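Long-range contact in ferric vibriobactin ABC transporter, periplasmic ferric vibriobactin-binding protein (Vibrio cholerae, PDB 3R5T), which binds ferric vibriobactin in the periplasm and probably delivers it to an ABC transporter for iron uptake: residues Q121-Q129 with R142-W150. Sequence-based numbering, arbitrary orientation.
Sequences QTWQSLAQQ and RTIHNFEQW. With MOH (methanol), chain D.
Trp123 meets Phe147 edge to face: CZ2 of Trp123 lies 3.6 Å from CG of Phe147, over one ring face, and the planes stand at 80°. The indole CG sits between the backbone N and carbonyl carbon of Trp123, a rotamer that carries the benzo edge to the neighbouring helix, where CH2 also comes 4.0 Å from CG2 of Thr143. Trp123 NE1 is buried without a polar partner in the model. The axes of 123-129 and 142-150 approach to 10.2 Å and run antiparallel at 163°. They lie on helices 123-134 and 137-155, a hairpin that follows the last strand of the parallel sheet; the second helix leads to the other domain, consistent with the helix-linked two-domain fold of siderophore-binding proteins. Leu272 of helix 272-286 touches both aromatic rings. Ile144 is a knob in the hole formed by Trp123, Gln124, Ala127 and Gln128; its CD1 lies 4.3 Å from Ala127 CB. Gln124 bends at chi2, bringing its amide to Glu148, which approaches from the opposite direction. NE2 of Gln124 donates to OE1 of Glu148 over 2.9 Å, nearly straight at 172°; the acceptor lies in the amide plane, whereas the donor arrives from above the carboxylate. Gln124 OE1 rests 3.3 Å above the Trp123 ring plane, offset toward its rim.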
# COMPACT_ATOMS: atom_id res chain seq x y z
N GLN A 121 2.95 0.14 -8.27
CA GLN A 121 3.30 -1.27 -8.32
C GLN A 121 2.65 -2.03 -7.18
O GLN A 121 2.19 -1.46 -6.20
CB GLN A 121 4.82 -1.50 -8.40
CG GLN A 121 5.59 -0.86 -7.29
CD GLN A 121 7.12 -1.04 -7.39
OE1 GLN A 121 7.61 -2.04 -7.91
NE2 GLN A 121 7.87 -0.06 -6.90
N THR A 122 2.53 -3.33 -7.37
CA THR A 122 2.02 -4.20 -6.33
C THR A 122 2.97 -4.17 -5.13
O THR A 122 4.13 -3.78 -5.27
CB THR A 122 1.93 -5.64 -6.82
OG1 THR A 122 3.22 -6.05 -7.26
CG2 THR A 122 0.97 -5.75 -7.99
N TRP A 123 2.51 -4.63 -3.97
CA TRP A 123 3.46 -4.78 -2.88
C TRP A 123 4.56 -5.79 -3.26
O TRP A 123 5.71 -5.62 -2.86
CB TRP A 123 2.78 -5.12 -1.53
CG TRP A 123 2.29 -6.52 -1.38
CD1 TRP A 123 1.00 -6.97 -1.51
CD2 TRP A 123 3.08 -7.66 -1.03
NE1 TRP A 123 0.94 -8.32 -1.26
CE2 TRP A 123 2.20 -8.77 -0.98
CE3 TRP A 123 4.44 -7.86 -0.79
CZ2 TRP A 123 2.65 -10.06 -0.66
CZ3 TRP A 123 4.89 -9.14 -0.48
CH2 TRP A 123 4.00 -10.22 -0.43
N GLN A 124 4.21 -6.81 -4.03
CA GLN A 124 5.19 -7.80 -4.44
C GLN A 124 6.29 -7.18 -5.27
O GLN A 124 7.48 -7.51 -5.07
CB GLN A 124 4.51 -8.92 -5.22
CG GLN A 124 3.56 -9.78 -4.39
CD GLN A 124 2.10 -9.36 -4.49
OE1 GLN A 124 1.75 -8.16 -4.51
NE2 GLN A 124 1.23 -10.35 -4.53
N SER A 125 5.93 -6.32 -6.21
CA SER A 125 6.92 -5.66 -7.06
C SER A 125 7.84 -4.77 -6.23
O SER A 125 9.05 -4.71 -6.44
CB SER A 125 6.21 -4.86 -8.15
OG SER A 125 7.14 -4.17 -8.97
N LEU A 126 7.26 -4.06 -5.27
CA LEU A 126 8.05 -3.24 -4.38
C LEU A 126 8.98 -4.14 -3.54
O LEU A 126 10.14 -3.82 -3.35
CB LEU A 126 7.13 -2.43 -3.48
CG LEU A 126 7.83 -1.50 -2.48
CD1 LEU A 126 8.58 -0.41 -3.21
CD2 LEU A 126 6.83 -0.90 -1.48
N ALA A 127 8.45 -5.26 -3.05
CA ALA A 127 9.29 -6.19 -2.28
C ALA A 127 10.48 -6.70 -3.12
O ALA A 127 11.60 -6.83 -2.63
CB ALA A 127 8.47 -7.35 -1.78
N GLN A 128 10.22 -7.04 -4.38
CA GLN A 128 11.28 -7.48 -5.27
C GLN A 128 12.33 -6.39 -5.46
O GLN A 128 13.54 -6.66 -5.44
CB GLN A 128 10.69 -7.91 -6.61
CG GLN A 128 9.81 -9.12 -6.52
CD GLN A 128 9.41 -9.63 -7.88
OE1 GLN A 128 8.24 -9.55 -8.27
NE2 GLN A 128 10.39 -10.14 -8.63
N GLN A 129 11.87 -5.16 -5.65
CA GLN A 129 12.77 -4.05 -5.86
C GLN A 129 13.67 -3.89 -4.63
O GLN A 129 14.89 -3.72 -4.75
CB GLN A 129 11.96 -2.79 -6.12
CG GLN A 129 12.80 -1.57 -6.34
CD GLN A 129 11.98 -0.43 -6.86
OE1 GLN A 129 10.84 -0.22 -6.43
NE2 GLN A 129 12.54 0.32 -7.79
N ARG A 142 10.56 -15.98 -1.85
CA ARG A 142 9.82 -16.95 -1.06
C ARG A 142 8.52 -16.35 -0.54
O ARG A 142 7.45 -16.96 -0.64
CB ARG A 142 10.68 -17.42 0.12
CG ARG A 142 9.96 -18.33 1.10
CD ARG A 142 10.95 -19.12 1.95
NE ARG A 142 11.92 -18.28 2.64
CZ ARG A 142 13.20 -18.18 2.30
NH1 ARG A 142 13.68 -18.88 1.28
NH2 ARG A 142 14.02 -17.39 3.00
N THR A 143 8.63 -15.16 0.03
CA THR A 143 7.45 -14.46 0.56
C THR A 143 6.38 -14.23 -0.51
O THR A 143 5.19 -14.49 -0.29
CB THR A 143 7.87 -13.13 1.19
OG1 THR A 143 8.79 -13.37 2.26
CG2 THR A 143 6.65 -12.37 1.74
N ILE A 144 6.81 -13.75 -1.66
CA ILE A 144 5.91 -13.49 -2.78
C ILE A 144 5.29 -14.79 -3.28
O ILE A 144 4.08 -14.87 -3.50
CB ILE A 144 6.66 -12.77 -3.92
CG1 ILE A 144 7.05 -11.36 -3.46
CG2 ILE A 144 5.83 -12.72 -5.20
CD1 ILE A 144 8.11 -10.77 -4.34
N HIS A 145 6.12 -15.82 -3.45
CA HIS A 145 5.61 -17.08 -3.95
C HIS A 145 4.57 -17.69 -3.00
O HIS A 145 3.53 -18.21 -3.45
CB HIS A 145 6.76 -18.06 -4.16
CG HIS A 145 6.31 -19.46 -4.37
ND1 HIS A 145 5.86 -19.91 -5.60
CD2 HIS A 145 6.18 -20.49 -3.51
CE1 HIS A 145 5.51 -21.18 -5.48
NE2 HIS A 145 5.69 -21.56 -4.23
N ASN A 146 4.83 -17.63 -1.70
CA ASN A 146 3.89 -18.20 -0.74
C ASN A 146 2.56 -17.46 -0.78
O ASN A 146 1.49 -18.07 -0.67
CB ASN A 146 4.44 -18.17 0.68
CG ASN A 146 5.57 -19.16 0.90
OD1 ASN A 146 5.75 -20.10 0.13
ND2 ASN A 146 6.32 -18.96 1.97
N PHE A 147 2.62 -16.14 -0.92
CA PHE A 147 1.41 -15.34 -0.91
C PHE A 147 0.59 -15.64 -2.15
O PHE A 147 -0.64 -15.72 -2.10
CB PHE A 147 1.77 -13.85 -0.86
CG PHE A 147 0.57 -12.96 -0.70
CD1 PHE A 147 0.02 -12.72 0.55
CD2 PHE A 147 0.01 -12.35 -1.81
CE1 PHE A 147 -1.09 -11.89 0.67
CE2 PHE A 147 -1.09 -11.52 -1.68
CZ PHE A 147 -1.63 -11.30 -0.45
N GLU A 148 1.28 -15.83 -3.27
CA GLU A 148 0.60 -16.11 -4.53
C GLU A 148 -0.04 -17.50 -4.54
O GLU A 148 -1.10 -17.69 -5.12
CB GLU A 148 1.53 -15.87 -5.72
CG GLU A 148 1.24 -14.54 -6.45
CD GLU A 148 2.05 -13.31 -5.98
OE1 GLU A 148 2.19 -13.03 -4.75
OE2 GLU A 148 2.52 -12.58 -6.89
N GLN A 149 0.60 -18.46 -3.89
CA GLN A 149 -0.00 -19.78 -3.71
C GLN A 149 -1.31 -19.66 -2.93
O GLN A 149 -2.30 -20.33 -3.24
CB GLN A 149 0.95 -20.72 -2.97
CG GLN A 149 1.98 -21.42 -3.85
CD GLN A 149 2.59 -22.64 -3.17
OE1 GLN A 149 2.55 -22.76 -1.94
NE2 GLN A 149 3.16 -23.55 -3.96
N TRP A 150 -1.31 -18.80 -1.93
CA TRP A 150 -2.50 -18.56 -1.13
C TRP A 150 -3.60 -17.87 -1.92
O TRP A 150 -4.76 -18.28 -1.85
CB TRP A 150 -2.13 -17.72 0.09
CG TRP A 150 -3.26 -17.50 1.06
CD1 TRP A 150 -4.08 -18.45 1.60
CD2 TRP A 150 -3.67 -16.25 1.62
NE1 TRP A 150 -4.99 -17.85 2.45
CE2 TRP A 150 -4.75 -16.50 2.48
CE3 TRP A 150 -3.21 -14.94 1.47
CZ2 TRP A 150 -5.39 -15.49 3.20
CZ3 TRP A 150 -3.86 -13.92 2.18
CH2 TRP A 150 -4.94 -14.21 3.03
C MOH D . 10.46 2.99 -8.64
O MOH D . 10.06 2.13 -7.58